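Local coordinates for uncharacterized protein (Methanocella paludicola, PDB 5DMP), which probably trims 3'-phosphates and 3'-ribonucleotides from DNA ends, as a phosphoesterase of the archaeal non-homologous end-joining repair pathway, at residues A[20-25]-A[119-124]; A[95-100]-A[104-109]; A[3-8]-A[26-31]; A[57-62]-A[77-82]. One frame throughout, in Å; residues are numbered along the deposited sequence.

Interaction 1. Residues A[20-25]-A[119-124]. With VN4 (oxido(dioxo)vanadium), chain J.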
# COMPACT_ATOMS: atom_id res chain seq x y z
N LEU A 20 1.76 3.05 0.32
CA LEU A 20 1.32 1.93 -0.49
C LEU A 20 1.55 2.24 -1.99
O LEU A 20 1.21 3.34 -2.43
CB LEU A 20 -0.22 1.75 -0.33
CG LEU A 20 -0.89 0.85 -1.34
CD1 LEU A 20 -0.48 -0.65 -1.07
CD2 LEU A 20 -2.41 1.00 -1.12
N ARG A 21 2.06 1.26 -2.76
CA ARG A 21 2.24 1.57 -4.22
C ARG A 21 1.85 0.39 -5.05
O ARG A 21 2.03 -0.79 -4.69
CB ARG A 21 3.76 1.93 -4.51
CG ARG A 21 4.44 2.68 -3.41
CD ARG A 21 5.90 3.12 -3.92
NE ARG A 21 6.60 3.71 -2.81
CZ ARG A 21 6.51 4.96 -2.39
NH1 ARG A 21 5.72 5.86 -3.00
NH2 ARG A 21 7.19 5.34 -1.36
N LEU A 22 1.24 0.68 -6.18
CA LEU A 22 0.85 -0.38 -7.05
C LEU A 22 1.35 -0.02 -8.48
O LEU A 22 1.08 1.10 -8.98
CB LEU A 22 -0.71 -0.47 -7.18
CG LEU A 22 -1.43 -0.81 -5.85
CD1 LEU A 22 -2.94 -0.64 -6.10
CD2 LEU A 22 -1.09 -2.26 -5.45
N GLU A 23 1.95 -1.00 -9.13
CA GLU A 23 2.46 -0.75 -10.52
C GLU A 23 1.34 -0.67 -11.53
O GLU A 23 0.55 -1.64 -11.67
CB GLU A 23 3.36 -1.88 -10.87
CG GLU A 23 3.94 -1.71 -12.30
CD GLU A 23 4.84 -2.86 -12.73
OE1 GLU A 23 5.20 -3.76 -11.92
OE2 GLU A 23 5.25 -2.81 -13.91
N MET A 24 1.27 0.45 -12.25
CA MET A 24 0.45 0.52 -13.47
C MET A 24 0.96 1.60 -14.42
O MET A 24 1.60 2.58 -13.98
CB MET A 24 -1.02 0.77 -13.14
CG MET A 24 -1.34 1.89 -12.15
SD MET A 24 -3.07 1.98 -11.58
CE MET A 24 -3.08 1.28 -9.92
N GLY A 25 0.72 1.39 -15.73
CA GLY A 25 1.16 2.37 -16.74
C GLY A 25 2.63 2.78 -16.62
O GLY A 25 2.98 3.96 -16.79
N TYR A 119 -8.32 -6.31 -1.24
CA TYR A 119 -8.32 -4.96 -0.69
C TYR A 119 -8.89 -3.99 -1.73
O TYR A 119 -8.80 -4.24 -2.95
CB TYR A 119 -6.89 -4.44 -0.30
CG TYR A 119 -6.40 -5.08 0.99
CD1 TYR A 119 -5.87 -6.36 0.98
CD2 TYR A 119 -6.50 -4.36 2.19
CE1 TYR A 119 -5.45 -6.97 2.17
CE2 TYR A 119 -6.08 -4.94 3.39
CZ TYR A 119 -5.58 -6.22 3.35
OH TYR A 119 -5.15 -6.81 4.52
N ALA A 120 -9.57 -2.98 -1.20
CA ALA A 120 -10.19 -1.91 -2.05
C ALA A 120 -9.52 -0.55 -1.76
O ALA A 120 -9.19 -0.19 -0.60
CB ALA A 120 -11.68 -1.80 -1.80
N LEU A 121 -9.45 0.26 -2.82
CA LEU A 121 -9.00 1.66 -2.73
C LEU A 121 -10.11 2.47 -3.42
O LEU A 121 -10.35 2.24 -4.60
CB LEU A 121 -7.70 1.87 -3.54
CG LEU A 121 -6.44 1.66 -2.74
CD1 LEU A 121 -5.30 1.53 -3.78
CD2 LEU A 121 -6.19 2.82 -1.76
N ILE A 122 -10.77 3.35 -2.67
CA ILE A 122 -11.98 4.05 -3.22
C ILE A 122 -11.75 5.54 -3.18
O ILE A 122 -11.53 6.09 -2.08
CB ILE A 122 -13.25 3.73 -2.35
CG1 ILE A 122 -13.50 2.20 -2.35
CG2 ILE A 122 -14.51 4.49 -2.91
CD1 ILE A 122 -13.75 1.63 -3.74
N ARG A 123 -11.87 6.23 -4.35
CA ARG A 123 -11.55 7.67 -4.33
C ARG A 123 -12.72 8.45 -3.70
O ARG A 123 -13.87 8.06 -3.89
CB ARG A 123 -11.27 8.20 -5.72
CG ARG A 123 -10.91 9.67 -5.63
CD ARG A 123 -10.34 10.11 -6.96
NE ARG A 123 -11.34 9.88 -7.97
CZ ARG A 123 -11.05 9.37 -9.16
NH1 ARG A 123 -9.79 8.99 -9.45
NH2 ARG A 123 -12.02 9.20 -10.05
N THR A 124 -12.43 9.48 -2.91
CA THR A 124 -13.49 10.33 -2.35
C THR A 124 -13.44 11.77 -2.96
O THR A 124 -12.41 12.18 -3.48
CB THR A 124 -13.43 10.44 -0.82
OG1 THR A 124 -12.57 11.52 -0.44
CG2 THR A 124 -12.96 9.12 -0.15
V VN4 J . 8.76 8.53 -0.72
O1 VN4 J . 9.82 9.34 -2.10
O2 VN4 J . 9.93 7.46 0.37
O3 VN4 J . 6.89 8.85 -0.60

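Interaction 2. Residues A[95-100]-A[104-109]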
# COMPACT_ATOMS: atom_id res chain seq x y z
N MET A 95 -12.95 -4.01 -15.92
CA MET A 95 -12.23 -2.74 -15.82
C MET A 95 -10.75 -3.08 -15.70
O MET A 95 -10.39 -3.89 -14.82
CB MET A 95 -12.70 -1.98 -14.57
CG MET A 95 -14.08 -1.39 -14.68
SD MET A 95 -14.37 -0.08 -15.94
CE MET A 95 -16.08 0.31 -15.52
N THR A 96 -9.89 -2.53 -16.56
CA THR A 96 -8.42 -2.69 -16.41
C THR A 96 -8.00 -1.93 -15.15
O THR A 96 -8.81 -1.23 -14.56
CB THR A 96 -7.66 -2.08 -17.60
OG1 THR A 96 -7.92 -0.67 -17.63
CG2 THR A 96 -8.16 -2.71 -18.90
N ILE A 97 -6.76 -2.09 -14.69
CA ILE A 97 -6.33 -1.40 -13.49
C ILE A 97 -6.30 0.11 -13.72
O ILE A 97 -6.68 0.89 -12.84
CB ILE A 97 -4.96 -1.99 -12.96
CG1 ILE A 97 -4.70 -1.58 -11.47
CG2 ILE A 97 -3.78 -1.53 -13.86
CD1 ILE A 97 -5.74 -2.13 -10.45
N GLU A 98 -5.87 0.53 -14.93
CA GLU A 98 -5.88 1.95 -15.25
C GLU A 98 -7.30 2.51 -15.29
O GLU A 98 -7.54 3.60 -14.76
CB GLU A 98 -5.07 2.26 -16.55
CG GLU A 98 -3.58 1.88 -16.51
CD GLU A 98 -3.30 0.39 -16.80
OE1 GLU A 98 -4.24 -0.40 -17.13
OE2 GLU A 98 -2.10 -0.00 -16.69
N GLN A 99 -8.23 1.78 -15.89
CA GLN A 99 -9.67 2.20 -15.89
C GLN A 99 -10.23 2.25 -14.47
O GLN A 99 -10.95 3.19 -14.10
CB GLN A 99 -10.56 1.24 -16.67
CG GLN A 99 -10.24 1.23 -18.14
CD GLN A 99 -11.02 0.21 -18.91
OE1 GLN A 99 -11.26 -0.93 -18.47
NE2 GLN A 99 -11.38 0.60 -20.14
N SER A 100 -9.88 1.22 -13.68
CA SER A 100 -10.19 1.26 -12.23
C SER A 100 -9.67 2.50 -11.52
O SER A 100 -10.41 3.15 -10.75
CB SER A 100 -9.64 -0.03 -11.54
OG SER A 100 -10.27 -1.17 -12.10
N GLY A 104 -11.71 5.72 -9.86
CA GLY A 104 -11.67 5.90 -8.38
C GLY A 104 -12.19 4.68 -7.61
O GLY A 104 -12.66 4.81 -6.47
N LYS A 105 -12.11 3.50 -8.25
CA LYS A 105 -12.52 2.26 -7.58
C LYS A 105 -11.59 1.11 -7.96
O LYS A 105 -11.68 0.51 -9.04
CB LYS A 105 -14.00 1.91 -7.91
CG LYS A 105 -14.48 0.59 -7.31
CD LYS A 105 -15.99 0.50 -7.63
CE LYS A 105 -16.57 -0.83 -7.26
NZ LYS A 105 -18.01 -0.76 -7.63
N ILE A 106 -10.66 0.79 -7.05
CA ILE A 106 -9.69 -0.25 -7.36
C ILE A 106 -9.98 -1.40 -6.38
O ILE A 106 -10.09 -1.18 -5.15
CB ILE A 106 -8.25 0.30 -7.07
CG1 ILE A 106 -7.87 1.43 -8.09
CG2 ILE A 106 -7.20 -0.83 -7.07
CD1 ILE A 106 -6.62 2.25 -7.67
N GLU A 107 -10.13 -2.60 -6.94
CA GLU A 107 -10.26 -3.84 -6.11
C GLU A 107 -9.24 -4.83 -6.55
O GLU A 107 -9.27 -5.27 -7.72
CB GLU A 107 -11.68 -4.42 -6.26
CG GLU A 107 -12.69 -3.36 -5.82
CD GLU A 107 -14.16 -3.72 -6.06
OE1 GLU A 107 -14.45 -4.51 -6.99
OE2 GLU A 107 -15.03 -3.24 -5.28
N VAL A 108 -8.31 -5.20 -5.64
CA VAL A 108 -7.18 -6.05 -6.03
C VAL A 108 -6.97 -7.16 -4.99
O VAL A 108 -7.37 -7.02 -3.79
CB VAL A 108 -5.88 -5.20 -6.10
CG1 VAL A 108 -5.92 -4.32 -7.40
CG2 VAL A 108 -5.62 -4.33 -4.82
N PHE A 109 -6.35 -8.24 -5.44
CA PHE A 109 -5.95 -9.28 -4.54
C PHE A 109 -4.44 -9.06 -4.32
O PHE A 109 -3.66 -9.21 -5.27
CB PHE A 109 -6.17 -10.65 -5.15
CG PHE A 109 -6.00 -11.76 -4.13
CD1 PHE A 109 -4.70 -12.21 -3.80
CD2 PHE A 109 -7.13 -12.28 -3.44
CE1 PHE A 109 -4.51 -13.21 -2.81
CE2 PHE A 109 -6.95 -13.30 -2.50
CZ PHE A 109 -5.65 -13.72 -2.14

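Interaction 3. Residues A[3-8]-A[26-31]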
# COMPACT_ATOMS: atom_id res chain seq x y z
N HIS A 3 5.94 -9.06 -11.41
CA HIS A 3 5.02 -7.98 -11.87
C HIS A 3 3.53 -8.33 -11.73
O HIS A 3 3.22 -9.53 -11.84
CB HIS A 3 5.45 -7.45 -13.26
CG HIS A 3 6.82 -6.81 -13.22
ND1 HIS A 3 7.02 -5.50 -12.86
CD2 HIS A 3 8.05 -7.34 -13.43
CE1 HIS A 3 8.32 -5.23 -12.86
NE2 HIS A 3 8.97 -6.34 -13.19
N PRO A 4 2.65 -7.35 -11.98
CA PRO A 4 2.70 -6.04 -11.39
C PRO A 4 3.03 -5.97 -9.93
O PRO A 4 2.52 -6.73 -9.14
CB PRO A 4 1.38 -5.42 -11.78
CG PRO A 4 0.41 -6.60 -11.71
CD PRO A 4 1.24 -7.85 -11.98
N ILE A 5 3.98 -5.12 -9.62
CA ILE A 5 4.44 -4.97 -8.25
C ILE A 5 3.38 -4.33 -7.36
O ILE A 5 2.71 -3.36 -7.75
CB ILE A 5 5.70 -4.07 -8.26
CG1 ILE A 5 6.88 -4.88 -8.75
CG2 ILE A 5 6.10 -3.50 -6.87
CD1 ILE A 5 7.89 -3.88 -9.28
N TYR A 6 3.29 -4.85 -6.13
CA TYR A 6 2.62 -4.21 -4.95
C TYR A 6 3.76 -4.06 -3.93
O TYR A 6 4.61 -5.00 -3.74
CB TYR A 6 1.51 -5.18 -4.46
CG TYR A 6 1.43 -5.24 -2.97
CD1 TYR A 6 0.94 -4.11 -2.25
CD2 TYR A 6 1.83 -6.37 -2.27
CE1 TYR A 6 0.89 -4.11 -0.85
CE2 TYR A 6 1.80 -6.40 -0.84
CZ TYR A 6 1.32 -5.28 -0.14
OH TYR A 6 1.27 -5.33 1.25
N VAL A 7 3.84 -2.90 -3.29
CA VAL A 7 4.81 -2.71 -2.20
C VAL A 7 4.21 -1.76 -1.16
O VAL A 7 3.42 -0.86 -1.51
CB VAL A 7 6.15 -2.13 -2.77
CG1 VAL A 7 5.91 -0.81 -3.55
CG2 VAL A 7 7.23 -1.99 -1.65
N ILE A 8 4.57 -1.95 0.10
CA ILE A 8 4.32 -0.97 1.12
C ILE A 8 5.67 -0.67 1.76
O ILE A 8 6.39 -1.61 2.23
CB ILE A 8 3.36 -1.52 2.24
CG1 ILE A 8 1.92 -1.67 1.62
CG2 ILE A 8 3.40 -0.52 3.43
CD1 ILE A 8 0.81 -2.28 2.55
N GLY A 26 3.46 1.81 -16.28
CA GLY A 26 4.90 1.92 -16.20
C GLY A 26 5.46 2.61 -14.97
O GLY A 26 6.61 2.90 -14.95
N VAL A 27 4.66 2.91 -13.95
CA VAL A 27 5.20 3.60 -12.76
C VAL A 27 4.56 2.94 -11.51
O VAL A 27 3.69 2.10 -11.69
CB VAL A 27 4.87 5.10 -12.71
CG1 VAL A 27 5.55 5.85 -13.89
CG2 VAL A 27 3.37 5.36 -12.67
N LEU A 28 4.92 3.39 -10.32
CA LEU A 28 4.26 2.93 -9.10
C LEU A 28 3.33 4.06 -8.67
O LEU A 28 3.78 5.12 -8.19
CB LEU A 28 5.36 2.72 -8.01
CG LEU A 28 6.34 1.58 -8.35
CD1 LEU A 28 7.35 1.37 -7.19
CD2 LEU A 28 5.69 0.24 -8.66
N LYS A 29 2.01 3.88 -8.83
CA LYS A 29 1.04 4.82 -8.29
C LYS A 29 1.03 4.69 -6.76
O LYS A 29 1.04 3.55 -6.27
CB LYS A 29 -0.40 4.45 -8.82
CG LYS A 29 -0.59 4.36 -10.34
CD LYS A 29 -0.24 5.69 -11.04
CE LYS A 29 -1.12 6.81 -10.55
NZ LYS A 29 -0.79 7.98 -11.45
N SER A 30 1.03 5.80 -6.03
CA SER A 30 1.44 5.78 -4.63
C SER A 30 0.38 6.50 -3.79
O SER A 30 -0.18 7.50 -4.22
CB SER A 30 2.78 6.48 -4.47
OG SER A 30 3.76 5.71 -5.22
N TRP A 31 0.25 6.06 -2.55
CA TRP A 31 -0.60 6.73 -1.57
C TRP A 31 0.11 6.69 -0.24
O TRP A 31 0.74 5.67 0.12
CB TRP A 31 -1.92 5.96 -1.40
CG TRP A 31 -2.90 5.94 -2.56
CD1 TRP A 31 -4.06 6.75 -2.67
CD2 TRP A 31 -2.90 5.09 -3.71
NE1 TRP A 31 -4.72 6.41 -3.84
CE2 TRP A 31 -4.05 5.42 -4.50
CE3 TRP A 31 -2.04 4.06 -4.18
CZ2 TRP A 31 -4.36 4.75 -5.71
CZ3 TRP A 31 -2.31 3.44 -5.37
CH2 TRP A 31 -3.46 3.81 -6.17

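Interaction 4. Residues A[57-62]-A[77-82]. With VN4 (oxido(dioxo)vanadium), chain J.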
# COMPACT_ATOMS: atom_id res chain seq x y z
N TYR A 57 12.13 1.92 -7.36
CA TYR A 57 11.97 2.34 -5.96
C TYR A 57 11.30 1.31 -5.05
O TYR A 57 11.42 1.38 -3.81
CB TYR A 57 11.13 3.64 -5.94
CG TYR A 57 11.32 4.45 -4.72
CD1 TYR A 57 12.45 5.24 -4.57
CD2 TYR A 57 10.38 4.42 -3.66
CE1 TYR A 57 12.63 6.04 -3.42
CE2 TYR A 57 10.59 5.16 -2.49
CZ TYR A 57 11.71 6.00 -2.41
OH TYR A 57 11.93 6.79 -1.32
N ALA A 58 10.63 0.32 -5.63
CA ALA A 58 9.94 -0.70 -4.77
C ALA A 58 10.87 -1.42 -3.77
O ALA A 58 10.44 -1.87 -2.69
CB ALA A 58 9.26 -1.73 -5.65
N THR A 59 12.16 -1.57 -4.09
CA THR A 59 13.08 -2.24 -3.13
C THR A 59 14.01 -1.23 -2.46
O THR A 59 15.00 -1.64 -1.84
CB THR A 59 13.89 -3.37 -3.83
OG1 THR A 59 14.59 -2.77 -4.92
CG2 THR A 59 12.95 -4.40 -4.44
N PHE A 60 13.71 0.08 -2.52
CA PHE A 60 14.53 1.04 -1.80
C PHE A 60 14.30 0.90 -0.29
O PHE A 60 13.14 1.03 0.17
CB PHE A 60 14.21 2.51 -2.21
CG PHE A 60 14.96 3.49 -1.38
CD1 PHE A 60 16.37 3.46 -1.36
CD2 PHE A 60 14.30 4.28 -0.44
CE1 PHE A 60 17.09 4.34 -0.55
CE2 PHE A 60 15.03 5.15 0.35
CZ PHE A 60 16.42 5.18 0.31
N GLU A 61 15.38 0.65 0.47
CA GLU A 61 15.29 0.60 1.93
C GLU A 61 16.53 1.32 2.42
O GLU A 61 17.61 0.92 1.99
CB GLU A 61 15.35 -0.89 2.37
CG GLU A 61 15.41 -1.05 3.87
CD GLU A 61 14.98 -2.45 4.29
OE1 GLU A 61 13.77 -2.75 4.17
OE2 GLU A 61 15.86 -3.24 4.76
N GLY A 62 16.41 2.38 3.22
CA GLY A 62 17.62 3.17 3.59
C GLY A 62 17.17 4.54 4.09
O GLY A 62 16.05 4.68 4.57
N TRP A 77 8.38 -2.70 3.83
CA TRP A 77 7.59 -3.34 4.85
C TRP A 77 6.83 -4.56 4.32
O TRP A 77 6.64 -5.54 5.05
CB TRP A 77 6.69 -2.25 5.55
CG TRP A 77 5.85 -2.80 6.71
CD1 TRP A 77 6.18 -2.81 8.06
CD2 TRP A 77 4.51 -3.39 6.60
NE1 TRP A 77 5.09 -3.36 8.79
CE2 TRP A 77 4.10 -3.75 7.92
CE3 TRP A 77 3.65 -3.66 5.52
CZ2 TRP A 77 2.84 -4.35 8.18
CZ3 TRP A 77 2.39 -4.26 5.76
CH2 TRP A 77 2.02 -4.61 7.12
N ASP A 78 6.35 -4.55 3.05
CA ASP A 78 5.79 -5.73 2.45
C ASP A 78 5.98 -5.57 0.95
O ASP A 78 6.11 -4.43 0.47
CB ASP A 78 4.26 -5.87 2.71
CG ASP A 78 3.74 -7.25 2.38
OD1 ASP A 78 4.56 -8.21 2.24
OD2 ASP A 78 2.48 -7.49 2.25
N ILE A 79 6.10 -6.66 0.23
CA ILE A 79 6.30 -6.56 -1.22
C ILE A 79 5.75 -7.86 -1.86
O ILE A 79 5.64 -8.94 -1.22
CB ILE A 79 7.80 -6.33 -1.57
CG1 ILE A 79 7.95 -5.83 -3.02
CG2 ILE A 79 8.58 -7.66 -1.30
CD1 ILE A 79 9.33 -5.21 -3.30
N GLY A 80 5.33 -7.76 -3.10
CA GLY A 80 4.87 -8.93 -3.84
C GLY A 80 4.26 -8.40 -5.13
O GLY A 80 4.80 -7.50 -5.77
N THR A 81 3.15 -8.99 -5.51
CA THR A 81 2.47 -8.63 -6.73
C THR A 81 0.98 -8.49 -6.40
O THR A 81 0.61 -8.63 -5.21
CB THR A 81 2.64 -9.76 -7.82
OG1 THR A 81 2.16 -11.01 -7.32
CG2 THR A 81 4.16 -9.95 -8.18
N TYR A 82 0.14 -8.18 -7.38
CA TYR A 82 -1.30 -8.16 -7.12
C TYR A 82 -2.04 -8.57 -8.36
O TYR A 82 -1.45 -8.57 -9.45
CB TYR A 82 -1.72 -6.71 -6.68
CG TYR A 82 -1.67 -5.69 -7.80
CD1 TYR A 82 -2.81 -5.45 -8.58
CD2 TYR A 82 -0.49 -4.94 -8.05
CE1 TYR A 82 -2.80 -4.49 -9.59
CE2 TYR A 82 -0.47 -3.99 -9.08
CZ TYR A 82 -1.58 -3.77 -9.83
OH TYR A 82 -1.53 -2.85 -10.82
V VN4 J . 8.76 8.53 -0.72
O1 VN4 J . 9.82 9.34 -2.10
O2 VN4 J . 9.93 7.46 0.37
O3 VN4 J . 6.89 8.85 -0.60

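Interaction 1. Residues A[20-25]-A[119-124]
Leu121 reaches across the barrel interior, and a single methyl, CD1, meets the ends of two leucines of the facing strand. Leu20 CD2 lies 4.0 Å from Leu121 CD1, and Leu22 CD1 comes equally near Leu121 CD1; both pairs meet tip to tip. The backbones stay well apart, with Leu20 CA and Leu121 CA separated by 10.6 Å, so the contact is made wholly by branch ends. Leu20 sends CG away from its own N (chi1 166°), whereas Leu22 swings CG beside its N (chi1 -63°), and these different turns let alternate residues converge on one methyl. Arg21, between them, points the other way, toward the oxido(dioxo)vanadium pocket. Its chain is extended from CG to NE, and the edge of the guanidinium faces the bound group, with Arg21 NH2 3.6 Å from VN4 O3. Gln9 OE1 binds its NE, which helps fix the plane of the guanidinium. Strand 16-24 thus carries core leucines on one face and a pocket arginine on the other. In the closed antiparallel barrel it lies between strands 5-12 and 27-33, while strand 118-123 is flanked by 105-111 and 132-136, and Leu121 also packs on Trp31 and Trp132.

Interaction 2. Residues A[95-100]-A[104-109]
A Schellman motif turns helix 97-103 into strand 105-111, and its 6→1 bond runs from Lys105 N to Ser100 O (3.0 Å, N-H...O 158°). Gly104, with positive phi, makes the turn. The Ser100 side chain lies over the start of the strand, CB standing 3.3 Å from Lys105 O and also near Ile106 CG1. Its OG, turned to lie beside its own N (chi1 -61°), donates to Thr96 O at 2.9 Å from above the carbonyl plane, while Ser100 N binds Thr96 O from the opposite face. With an alanine here, Thr96 O would probably be left with the Ser100 N bond alone of the two that grip it, and the first turn would be tied less tightly. At that N-terminal end Thr96 and Gln99 form a capping box: Gln99 N donates to Thr96 OG1 and Thr96 N to Gln99 OE1. Ile97 CD1 fits between two strand residues, 3.9 Å from Ile106 CG2 and 3.8 Å from Val108 CG1; its side chain crosses that of Val108 at about a right angle. The helix thereby folds back on the strand that follows it. Strand 105-111 pairs with strands 72-84 and 118-123, and Ile97 carries the packing onward to Tyr82 and to Met24 of strand 16-24.

Interaction 3. Residues A[3-8]-A[26-31]
Leu28 reaches over strand 16-24 to two side chains of strand 5-12, CD2 lying 4.2 Å from Ile5 CG2 and CD1 a looser 4.5 Å from Val7 CG1. Leu28 does not start out aimed at that strand; its outer part makes the reach, with CG turned beside the backbone N (chi1 -66°) and the two branches splitting between Ile5 and Val7. The Ile5 and Leu28 side chains pass each other at a slant. The contact spans two strands that are not paired with each other, since strand 16-24 runs between them, and Ile5 CA and Leu28 CA are 7.9 Å apart. Arg21 and Glu23 of that middle strand also touch Leu28, so the apolar branch ends lie alongside the stems of two charged residues. Two residues on, Ser30 OG donates to Leu28 O at 3.0 Å, coming from well above the carbonyl plane, and Ser30 OG in turn binds Arg21 NH1; this ties the leucine's carbonyl to the arginine of the oxido(dioxo)vanadium pocket. Backbone bonds of Ile5 with Glu23, Val7 with Arg21 and Leu22 with Lys29 join the three consecutive strands into an antiparallel meander, beyond which lie strand 72-84 on one side and strand 45-53 on the other.

Interaction 4. Residues A[57-62]-A[77-82]
A methyl rests against a buried carbonyl: Ile79 CD1 lies 3.6 Å from Ala58 O, an oxygen for which the model contains no hydrogen-bond partner. Only hydrocarbon meets this oxygen across the contact, an arrangement that probably carries some energetic cost. The same Ile79 CD1 also reaches Thr59 CG2 at 3.9 Å and Ala58 CB at 4.2 Å, so one methyl fits into the turn formed by two consecutive residues. Ile79 gets there by standing straight out from its strand, CG1 opposite the backbone N (chi1 -164°) and CD1 continuing the line, and its side chain slants across that of Thr59. The turn itself is closed by Phe60 N donating to Tyr57 O. Tyr57, at the head of the turn, points instead to the pocket of the bound vanadium group, probably the active site, where its OH donates a hydrogen bond of 2.7 Å to VN4 O2, the oxygen lying near the ring plane beyond the edge. One face of the Tyr57 ring rests on Phe60 CB, 4.0 Å above its centre. A phenylalanine in place of Tyr57 could keep that packing, but the vanadium group would probably lose the hydroxyl bond to O2 and be gripped less firmly beside His53, whose NE2 also binds it. Along strand 72-84, Trp77 and Asp78 both face Ile8 in a classic beta bulge. The strand pairs with strands 5-12, 62-64 and 105-111, and the loop from the 57-60 turn leads into strand 62-64, with Ala58 packed over Ile5 and Val7 of strand 5-12.

Overall arrangement
All four contacts involve strands of one closed antiparallel barrel, joined by a helix in interaction 2 and a loop in interaction 4. Interactions 1 and 4 share the vanadium group: Arg21 NH2 and Tyr57 CE2 lie 3.6 Å apart beside it, although the centres of these contacts are about 15 Å apart. Interaction 3, centred about 8 Å from interaction 1, packs over strand 16-24 and joins interaction 4 through a probable hydrogen bond, Tyr6 OH to Asp78 OD2 at 2.7 Å. Interaction 2 lies about 20 Å from interaction 4 between centres, yet meets interaction 1 where Met24 CE packs 3.6 Å from Ile97 CG1. Tyr82 bridges these parts, touching Leu22, Ile97 and Val108.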